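Side-chain contacts in multicopper oxidase (Pseudomonas thermotolerans, PDB 6VOW), which probably oxidises phenolic, laccase-type substrates at a mononuclear copper site and passes the electrons to a copper cluster where dioxygen is reduced to water: residues Pro46-Met49 / His55-Pro58; Glu70-Gln75 / Arg220-Asn225; Ala241-Leu246 / Lys258-Gly263. One frame throughout, in Å; residues are numbered along the deposited sequence.

Contact 1 (Pro46-Met49 / His55-Pro58)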
loop_
_atom_site.group_PDB
_atom_site.type_symbol
_atom_site.label_atom_id
_atom_site.label_comp_id
_atom_site.label_asym_id
_atom_site.label_seq_id
_atom_site.Cartn_x
_atom_site.Cartn_y
_atom_site.Cartn_z
ATOM N N PRO A 46 -5.638 -15.167 15.324
ATOM C CA PRO A 46 -5.454 -16.267 14.418
ATOM C C PRO A 46 -6.681 -16.511 13.602
ATOM O O PRO A 46 -7.750 -16.518 14.146
ATOM C CB PRO A 46 -5.173 -17.466 15.360
ATOM C CG PRO A 46 -4.671 -16.878 16.666
ATOM C CD PRO A 46 -5.382 -15.570 16.746
ATOM N N VAL A 47 -6.513 -16.669 12.303
ATOM C CA VAL A 47 -7.584 -17.122 11.387
ATOM C C VAL A 47 -7.111 -18.377 10.613
ATOM O O VAL A 47 -6.158 -18.300 9.930
ATOM C CB VAL A 47 -7.982 -16.070 10.299
ATOM C CG1 VAL A 47 -9.242 -16.556 9.559
ATOM C CG2 VAL A 47 -8.231 -14.722 10.864
ATOM N N ASP A 48 -7.757 -19.530 10.776
ATOM C CA ASP A 48 -7.419 -20.709 9.985
ATOM C C ASP A 48 -8.154 -20.488 8.692
ATOM O O ASP A 48 -9.313 -20.108 8.678
ATOM C CB ASP A 48 -7.848 -22.027 10.646
ATOM C CG ASP A 48 -6.846 -22.522 11.666
ATOM O OD1 ASP A 48 -5.905 -21.762 11.925
ATOM O OD2 ASP A 48 -6.976 -23.674 12.201
ATOM N N MET A 49 -7.462 -20.684 7.612
ATOM C CA MET A 49 -7.991 -20.409 6.293
ATOM C C MET A 49 -7.699 -21.553 5.393
ATOM O O MET A 49 -6.615 -22.102 5.452
ATOM C CB MET A 49 -7.239 -19.264 5.739
ATOM C CG MET A 49 -7.544 -18.033 6.461
ATOM S SD MET A 49 -6.829 -16.700 5.595
ATOM C CE MET A 49 -7.586 -16.719 3.948
ATOM N N HIS A 55 -6.997 -28.141 3.145
ATOM C CA HIS A 55 -5.808 -27.850 3.982
ATOM C C HIS A 55 -5.972 -26.550 4.733
ATOM O O HIS A 55 -6.552 -25.583 4.242
ATOM C CB HIS A 55 -4.560 -27.670 3.138
ATOM C CG HIS A 55 -3.983 -28.946 2.626
ATOM N ND1 HIS A 55 -3.125 -29.726 3.377
ATOM C CD2 HIS A 55 -4.115 -29.565 1.429
ATOM C CE1 HIS A 55 -2.769 -30.780 2.667
ATOM N NE2 HIS A 55 -3.341 -30.698 1.475
ATOM N N VAL A 56 -5.373 -26.519 5.906
ATOM C CA VAL A 56 -5.525 -25.410 6.826
ATOM C C VAL A 56 -4.292 -24.684 6.733
ATOM O O VAL A 56 -3.237 -25.271 6.837
ATOM C CB VAL A 56 -5.676 -25.847 8.277
ATOM C CG1 VAL A 56 -5.365 -24.685 9.237
ATOM C CG2 VAL A 56 -7.097 -26.345 8.473
ATOM N N THR A 57 -4.434 -23.387 6.574
ATOM C CA THR A 57 -3.336 -22.495 6.633
ATOM C C THR A 57 -3.568 -21.702 7.901
ATOM O O THR A 57 -4.698 -21.196 8.156
ATOM C CB THR A 57 -3.324 -21.572 5.460
ATOM O OG1 THR A 57 -3.107 -22.330 4.264
ATOM C CG2 THR A 57 -2.186 -20.587 5.681
ATOM N N PRO A 58 -2.518 -21.637 8.727
ATOM C CA PRO A 58 -2.767 -21.117 10.053
ATOM C C PRO A 58 -2.549 -19.608 10.058
ATOM O O PRO A 58 -1.619 -19.181 10.624
ATOM C CB PRO A 58 -1.748 -21.886 10.909
ATOM C CG PRO A 58 -0.566 -22.056 9.991
ATOM C CD PRO A 58 -1.200 -22.313 8.645
#
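Met-49 and Thr-57 form the hydrogen-bonded pair of a beta hairpin, in which strand 37-49 turns back, through a short loop, to run antiparallel beside strand 57-62 at the surface of the protein. The pair is closed by two backbone bonds: Met-49 N gives to Thr-57 O at 2.9 Å, and Thr-57 N gives to Met-49 O at 2.8 Å. This pairing also sets Thr-57 CB 3.3 Å from Met-49 O. Threonine suits the place because its beta-branched shape fits a strand, and because its OG1 turns to Gly-180 O and hydrogen-bonds there; a buried hydroxyl is thereby satisfied, and the hairpin is tied to the loop around Gly-180. The unbranched methionine starts on the same face, its CB 4.0 Å from Thr-57 O, but then runs away from the partner segment and packs on Ala-66, bending at chi3 (60°) near its tip. On the other face lies Asp-48, an acidic residue at home in an exposed position. Its carboxylate crosses at a slant to the CG1 methyl of Val-56, the branch that is anti to the backbone N (chi1 161°) and thus directed at the aspartate: Asp-48 OD2 stands 3.5 Å from Val-56 CG1. At the backbone between these side chains, Asp-48 CA makes a CA-H...O contact of 3.3 Å with Thr-57 O.

Contact 2 (Glu70-Gln75 / Arg220-Asn225)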
loop_
_atom_site.group_PDB
_atom_site.type_symbol
_atom_site.label_atom_id
_atom_site.label_comp_id
_atom_site.label_asym_id
_atom_site.label_seq_id
_atom_site.Cartn_x
_atom_site.Cartn_y
_atom_site.Cartn_z
ATOM N N GLU A 70 -12.406 -4.450 5.610
ATOM C CA GLU A 70 -12.279 -3.114 4.990
ATOM C C GLU A 70 -12.604 -1.979 6.015
ATOM O O GLU A 70 -13.588 -1.975 6.606
ATOM C CB GLU A 70 -13.025 -2.928 3.632
ATOM C CG GLU A 70 -12.499 -1.624 2.939
ATOM C CD GLU A 70 -12.953 -1.379 1.479
ATOM O OE1 GLU A 70 -13.700 -0.412 1.310
ATOM O OE2 GLU A 70 -12.540 -2.055 0.493
ATOM N N LEU A 71 -11.675 -1.114 6.301
ATOM C CA LEU A 71 -12.027 0.070 7.094
ATOM C C LEU A 71 -12.463 1.233 6.183
ATOM O O LEU A 71 -11.775 1.552 5.141
ATOM C CB LEU A 71 -10.894 0.480 7.997
ATOM C CG LEU A 71 -10.842 -0.061 9.419
ATOM C CD1 LEU A 71 -10.940 -1.495 9.543
ATOM C CD2 LEU A 71 -9.532 0.325 10.051
ATOM N N ARG A 72 -13.597 1.855 6.510
ATOM C CA ARG A 72 -13.989 3.081 5.713
ATOM C C ARG A 72 -14.037 4.294 6.585
ATOM O O ARG A 72 -14.507 4.187 7.746
ATOM C CB ARG A 72 -15.385 3.035 5.145
ATOM C CG ARG A 72 -15.780 1.829 4.412
ATOM C CD ARG A 72 -15.188 1.805 3.057
ATOM N NE ARG A 72 -15.873 2.664 2.117
ATOM C CZ ARG A 72 -16.001 2.396 0.815
ATOM N NH1 ARG A 72 -15.522 1.292 0.219
ATOM N NH2 ARG A 72 -16.619 3.270 0.105
ATOM N N CYS A 73 -13.540 5.408 6.031
ATOM C CA CYS A 73 -13.734 6.704 6.613
ATOM C C CYS A 73 -14.152 7.669 5.505
ATOM O O CYS A 73 -14.410 7.266 4.347
ATOM C CB CYS A 73 -12.468 7.203 7.307
ATOM S SG CYS A 73 -12.722 8.566 8.595
ATOM N N ARG A 74 -14.309 8.943 5.846
ATOM C CA ARG A 74 -14.786 9.940 4.881
ATOM C C ARG A 74 -13.841 11.011 5.098
ATOM O O ARG A 74 -13.404 11.177 6.253
ATOM C CB ARG A 74 -16.233 10.356 5.252
ATOM C CG ARG A 74 -16.762 11.690 4.739
ATOM C CD ARG A 74 -17.675 11.482 3.565
ATOM N NE ARG A 74 -18.688 10.478 3.877
ATOM C CZ ARG A 74 -19.372 9.783 2.969
ATOM N NH1 ARG A 74 -19.155 9.946 1.662
ATOM N NH2 ARG A 74 -20.273 8.893 3.361
ATOM N N GLN A 75 -13.438 11.667 4.013
ATOM C CA GLN A 75 -12.451 12.706 4.065
ATOM C C GLN A 75 -12.903 13.846 4.924
ATOM O O GLN A 75 -13.997 14.328 4.735
ATOM C CB GLN A 75 -12.224 13.214 2.644
ATOM C CG GLN A 75 -11.192 14.299 2.479
ATOM C CD GLN A 75 -11.057 14.658 1.041
ATOM O OE1 GLN A 75 -11.990 14.485 0.269
ATOM N NE2 GLN A 75 -9.895 15.142 0.658
ATOM N N ARG A 220 -15.474 1.818 -10.391
ATOM C CA ARG A 220 -14.192 2.161 -9.787
ATOM C C ARG A 220 -13.676 0.940 -9.062
ATOM O O ARG A 220 -14.255 0.515 -8.043
ATOM C CB ARG A 220 -14.457 3.202 -8.770
ATOM C CG ARG A 220 -13.266 3.573 -7.966
ATOM C CD ARG A 220 -13.740 4.538 -6.935
ATOM N NE ARG A 220 -12.644 5.309 -6.397
ATOM C CZ ARG A 220 -12.831 6.428 -5.727
ATOM N NH1 ARG A 220 -14.078 6.902 -5.582
ATOM N NH2 ARG A 220 -11.783 7.100 -5.231
ATOM N N LEU A 221 -12.618 0.363 -9.600
ATOM C CA LEU A 221 -11.976 -0.805 -9.005
ATOM C C LEU A 221 -10.872 -0.270 -8.176
ATOM O O LEU A 221 -9.948 0.407 -8.669
ATOM C CB LEU A 221 -11.357 -1.723 -10.087
ATOM C CG LEU A 221 -12.247 -2.314 -11.141
ATOM C CD1 LEU A 221 -11.415 -3.231 -12.025
ATOM C CD2 LEU A 221 -13.324 -3.068 -10.432
ATOM N N ARG A 222 -10.988 -0.520 -6.913
ATOM C CA ARG A 222 -9.971 -0.052 -5.964
ATOM C C ARG A 222 -9.014 -1.223 -5.832
ATOM O O ARG A 222 -9.425 -2.275 -5.375
ATOM C CB ARG A 222 -10.629 0.242 -4.593
ATOM C CG ARG A 222 -11.673 1.332 -4.659
ATOM C CD ARG A 222 -12.363 1.453 -3.320
ATOM N NE ARG A 222 -13.368 2.550 -3.241
ATOM C CZ ARG A 222 -13.093 3.838 -3.074
ATOM N NH1 ARG A 222 -11.903 4.281 -3.053
ATOM N NH2 ARG A 222 -14.083 4.741 -2.972
ATOM N N LEU A 223 -7.762 -1.036 -6.245
ATOM C CA LEU A 223 -6.790 -2.166 -6.330
ATOM C C LEU A 223 -5.754 -1.909 -5.306
ATOM O O LEU A 223 -5.078 -0.863 -5.340
ATOM C CB LEU A 223 -6.163 -2.176 -7.689
ATOM C CG LEU A 223 -7.160 -2.812 -8.675
ATOM C CD1 LEU A 223 -7.002 -2.249 -10.076
ATOM C CD2 LEU A 223 -6.886 -4.287 -8.707
ATOM N N PHE A 224 -5.665 -2.833 -4.369
ATOM C CA PHE A 224 -4.716 -2.761 -3.274
ATOM C C PHE A 224 -3.726 -3.917 -3.376
ATOM O O PHE A 224 -4.110 -5.093 -3.437
ATOM C CB PHE A 224 -5.407 -2.887 -1.910
ATOM C CG PHE A 224 -6.555 -1.959 -1.686
ATOM C CD1 PHE A 224 -7.795 -2.250 -2.173
ATOM C CD2 PHE A 224 -6.393 -0.818 -0.941
ATOM C CE1 PHE A 224 -8.859 -1.398 -1.875
ATOM C CE2 PHE A 224 -7.420 0.068 -0.722
ATOM C CZ PHE A 224 -8.682 -0.266 -1.139
ATOM N N ASN A 225 -2.456 -3.584 -3.377
ATOM C CA ASN A 225 -1.458 -4.648 -3.354
ATOM C C ASN A 225 -1.081 -4.835 -1.890
ATOM O O ASN A 225 -0.332 -4.018 -1.299
ATOM C CB ASN A 225 -0.255 -4.303 -4.246
ATOM C CG ASN A 225 0.846 -5.380 -4.164
ATOM O OD1 ASN A 225 0.901 -6.171 -3.211
ATOM N ND2 ASN A 225 1.719 -5.409 -5.175
#
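This is a side-chain contact between two domains, probably the first and second cupredoxin domains of a laccase-type fold: Glu-70, just ahead of strand 71-74, and Arg-72 within it meet Arg-222 and Phe-224 of strand 218-225 from another sheet. The backbones stay well apart, with 11.2 Å between Glu-70 CA and Phe-224 CA, so long side chains must cross the gap, and no hydrogen bond joins the two segments directly. Glu-70 is stretched out, CG anti to the backbone N (chi1 -166°), which carries its carboxylate across toward the second domain. There Glu-70 OE2 comes obliquely to 4.4 Å from Phe-224 CE1, a loose approach, and is hydrogen-bonded to Ser-168 OG. The other oxygen is taken by its own neighbour: Arg-72 NH1 forms a salt bridge of 2.7 Å with Glu-70 OE1, approaching nearly along the C-O axis and close to the guanidinium plane, and this helps to set how the guanidinium is turned, together with Glu-166 and Glu-156. Arg-72 NH2 then lies 4.3 Å from Arg-222 NH2. Two arginines can probably stand so near because acids are gathered around them: Glu-166 forms salt bridges with both, OE2 to Arg-72 and OE1 to Arg-222, while Glu-156 takes Arg-72 NH2. Glu-166, in strand 165-174 beside strand 218-225, thus links the two arginines ionically, and arginine suits both positions because its several N-H groups can serve more than one acid. A second like-charged pair is probably tolerated for the same reason, since Arg-220 has Glu-157 at NH2 and Asp-269 at NE: its guanidinium and that of Arg-222 lie offset over each other, with Arg-222 NH2 3.3 Å above the Arg-220 plane.

Contact 3 (Ala241-Leu246 / Lys258-Gly263); sequences ARLYAL and KEYWLG
Leu-243 and Tyr-260 belong to strands in different sheets of a cupredoxin-type beta sandwich, their CA atoms 9.3 Å apart, a spacing too wide for backbone hydrogen bonds and suited to interlocking side chains. Segment 241-246 lies within the six-stranded sheet, whereas strand 260-262 is an outermost strand of the five-stranded one. Tyr-260 carries the whole contact from its side. With CG anti to the backbone N (chi1 -176°), its ring extends toward the opposite sheet, and its CD2 and CE2 atoms meet the two leucines obliquely. Tyrosine suits the place because its long, flat ring can span the gap between the sheets and offer carbon to both leucines. Leu-243 CD1 touches near the base of the ring, at 3.7 Å from Tyr-260 CD2. Farther out, Leu-246 CD2 lies 3.8 Å from Tyr-260 CE2, and the same methyl is 3.6 Å from Tyr-260 OH. Leucine suits both positions: its forked end offers a methyl to the ring while the rest of the side chain fills the buried interior, where both leucines also pack on Ile-251. Ile-268 of strand 267-273 touches both Leu-246 and the tyrosine. An alanine in place of Tyr-260 would remove the ring that spans the two sheets, and would probably leave the methyls of Leu-243 and Leu-246 without their packing partner there. The residues flanking the tyrosine are turned to the other side of their strand and interact with each other. Trp-261 NE1 donates to Glu-259 OE2 at 2.8 Å; the carboxylate oxygen sits almost in the indole plane, yet the N-H meets it from well above the carboxylate plane, 70° out of it.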
loop_
_atom_site.group_PDB
_atom_site.type_symbol
_atom_site.label_atom_id
_atom_site.label_comp_id
_atom_site.label_asym_id
_atom_site.label_seq_id
_atom_site.Cartn_x
_atom_site.Cartn_y
_atom_site.Cartn_z
ATOM N N ALA A 241 -10.192 0.966 -19.674
ATOM C CA ALA A 241 -9.872 1.164 -18.266
ATOM C C ALA A 241 -9.030 2.421 -18.124
ATOM O O ALA A 241 -8.154 2.696 -18.941
ATOM C CB ALA A 241 -9.188 -0.085 -17.684
ATOM N N ARG A 242 -9.385 3.233 -17.143
ATOM C CA ARG A 242 -8.706 4.504 -16.918
ATOM C C ARG A 242 -8.235 4.615 -15.503
ATOM O O ARG A 242 -8.916 4.311 -14.594
ATOM C CB ARG A 242 -9.659 5.653 -17.218
ATOM C CG ARG A 242 -9.901 5.766 -18.689
ATOM C CD ARG A 242 -10.997 6.746 -18.990
ATOM N NE ARG A 242 -10.802 7.292 -20.317
ATOM C CZ ARG A 242 -10.427 8.555 -20.610
ATOM N NH1 ARG A 242 -10.196 9.480 -19.656
ATOM N NH2 ARG A 242 -10.274 8.910 -21.894
ATOM N N LEU A 243 -7.018 5.055 -15.333
ATOM C CA LEU A 243 -6.489 5.309 -14.063
ATOM C C LEU A 243 -7.043 6.652 -13.591
ATOM O O LEU A 243 -7.033 7.597 -14.332
ATOM C CB LEU A 243 -4.994 5.318 -14.172
ATOM C CG LEU A 243 -4.422 3.928 -14.513
ATOM C CD1 LEU A 243 -2.930 4.060 -14.782
ATOM C CD2 LEU A 243 -4.654 2.970 -13.369
ATOM N N TYR A 244 -7.548 6.683 -12.369
ATOM C CA TYR A 244 -8.033 7.939 -11.761
ATOM C C TYR A 244 -7.271 8.382 -10.559
ATOM O O TYR A 244 -7.360 9.577 -10.148
ATOM C CB TYR A 244 -9.463 7.796 -11.345
ATOM C CG TYR A 244 -10.458 8.152 -12.420
ATOM C CD1 TYR A 244 -10.482 7.459 -13.609
ATOM C CD2 TYR A 244 -11.299 9.214 -12.272
ATOM C CE1 TYR A 244 -11.390 7.779 -14.615
ATOM C CE2 TYR A 244 -12.203 9.566 -13.238
ATOM C CZ TYR A 244 -12.263 8.839 -14.388
ATOM O OH TYR A 244 -13.158 9.211 -15.282
ATOM N N ALA A 245 -6.589 7.440 -9.931
ATOM C CA ALA A 245 -5.742 7.757 -8.795
ATOM C C ALA A 245 -4.720 6.698 -8.526
ATOM O O ALA A 245 -4.987 5.503 -8.703
ATOM C CB ALA A 245 -6.578 7.886 -7.546
ATOM N N LEU A 246 -3.601 7.153 -7.984
ATOM C CA LEU A 246 -2.449 6.268 -7.626
ATOM C C LEU A 246 -1.987 6.521 -6.202
ATOM O O LEU A 246 -1.634 7.704 -5.814
ATOM C CB LEU A 246 -1.295 6.494 -8.560
ATOM C CG LEU A 246 -1.553 6.702 -10.026
ATOM C CD1 LEU A 246 -0.248 7.165 -10.736
ATOM C CD2 LEU A 246 -2.151 5.441 -10.624
ATOM N N LYS A 258 -1.213 -0.742 -21.515
ATOM C CA LYS A 258 -0.709 -2.123 -21.585
ATOM C C LYS A 258 -0.613 -2.733 -20.213
ATOM O O LYS A 258 -1.064 -3.854 -19.997
ATOM C CB LYS A 258 0.684 -2.150 -22.263
ATOM C CG LYS A 258 1.397 -3.528 -22.389
ATOM C CD LYS A 258 0.514 -4.709 -22.800
ATOM C CE LYS A 258 -0.224 -4.502 -24.127
ATOM N NZ LYS A 258 0.430 -5.153 -25.302
ATOM N N GLU A 259 -0.015 -2.010 -19.276
ATOM C CA GLU A 259 0.097 -2.594 -17.961
ATOM C C GLU A 259 0.318 -1.552 -16.921
ATOM O O GLU A 259 0.715 -0.429 -17.212
ATOM C CB GLU A 259 1.173 -3.712 -17.914
ATOM C CG GLU A 259 2.512 -3.309 -18.501
ATOM C CD GLU A 259 3.538 -4.433 -18.423
ATOM O OE1 GLU A 259 3.174 -5.642 -18.337
ATOM O OE2 GLU A 259 4.724 -4.064 -18.444
ATOM N N TYR A 260 -0.045 -1.859 -15.708
ATOM C CA TYR A 260 0.364 -0.967 -14.633
ATOM C C TYR A 260 1.124 -1.815 -13.608
ATOM O O TYR A 260 0.624 -2.843 -13.190
ATOM C CB TYR A 260 -0.848 -0.271 -14.035
ATOM C CG TYR A 260 -0.427 0.712 -12.996
ATOM C CD1 TYR A 260 -0.218 0.307 -11.676
ATOM C CD2 TYR A 260 -0.225 2.057 -13.317
ATOM C CE1 TYR A 260 0.169 1.211 -10.709
ATOM C CE2 TYR A 260 0.144 2.930 -12.361
ATOM C CZ TYR A 260 0.322 2.492 -11.034
ATOM O OH TYR A 260 0.760 3.378 -10.065
ATOM N N TRP A 261 2.299 -1.380 -13.212
ATOM C CA TRP A 261 3.131 -2.135 -12.250
ATOM C C TRP A 261 2.758 -1.730 -10.847
ATOM O O TRP A 261 3.163 -0.650 -10.352
ATOM C CB TRP A 261 4.628 -1.870 -12.475
ATOM C CG TRP A 261 5.180 -2.521 -13.730
ATOM C CD1 TRP A 261 4.600 -2.542 -14.951
ATOM C CD2 TRP A 261 6.410 -3.228 -13.870
ATOM N NE1 TRP A 261 5.376 -3.187 -15.843
ATOM C CE2 TRP A 261 6.496 -3.642 -15.210
ATOM C CE3 TRP A 261 7.426 -3.579 -12.992
ATOM C CZ2 TRP A 261 7.582 -4.357 -15.708
ATOM C CZ3 TRP A 261 8.503 -4.298 -13.467
ATOM C CH2 TRP A 261 8.578 -4.681 -14.817
ATOM N N LEU A 262 1.957 -2.564 -10.214
ATOM C CA LEU A 262 1.447 -2.310 -8.894
ATOM C C LEU A 262 2.398 -2.984 -7.967
ATOM O O LEU A 262 2.312 -4.202 -7.742
ATOM C CB LEU A 262 0.042 -2.970 -8.686
ATOM C CG LEU A 262 -0.768 -2.478 -7.458
ATOM C CD1 LEU A 262 -1.047 -1.061 -7.725
ATOM C CD2 LEU A 262 -2.122 -3.132 -7.352
ATOM N N GLY A 263 3.313 -2.215 -7.453
ATOM C CA GLY A 263 4.190 -2.695 -6.406
ATOM C C GLY A 263 3.561 -2.952 -5.052
ATOM O O GLY A 263 2.463 -2.520 -4.773
#

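In the fold
Contacts 2 and 3 are neighbours, their centres about 15 Å apart: strands 218-225 and 240-246 belong to one sheet, with strand 267-273 between them. They touch where Asn-225 ND2 probably hydrogen-bonds Leu-262 O at 2.9 Å, joining the two facing sheets of what is probably the middle cupredoxin domain. Contact 1 is remote, a surface hairpin whose centre is about 25 Å from that of contact 2 and about 32 Å from that of contact 3. In contact 2 the Phe-224 side chain is about 11 Å from the Cu-O-Cu linkage, too far to bind it. Strand 71-74 also shares its sheet with strands 94-96 and 131-136, which carry the copper-cluster ligands His-94, His-96 and His-136.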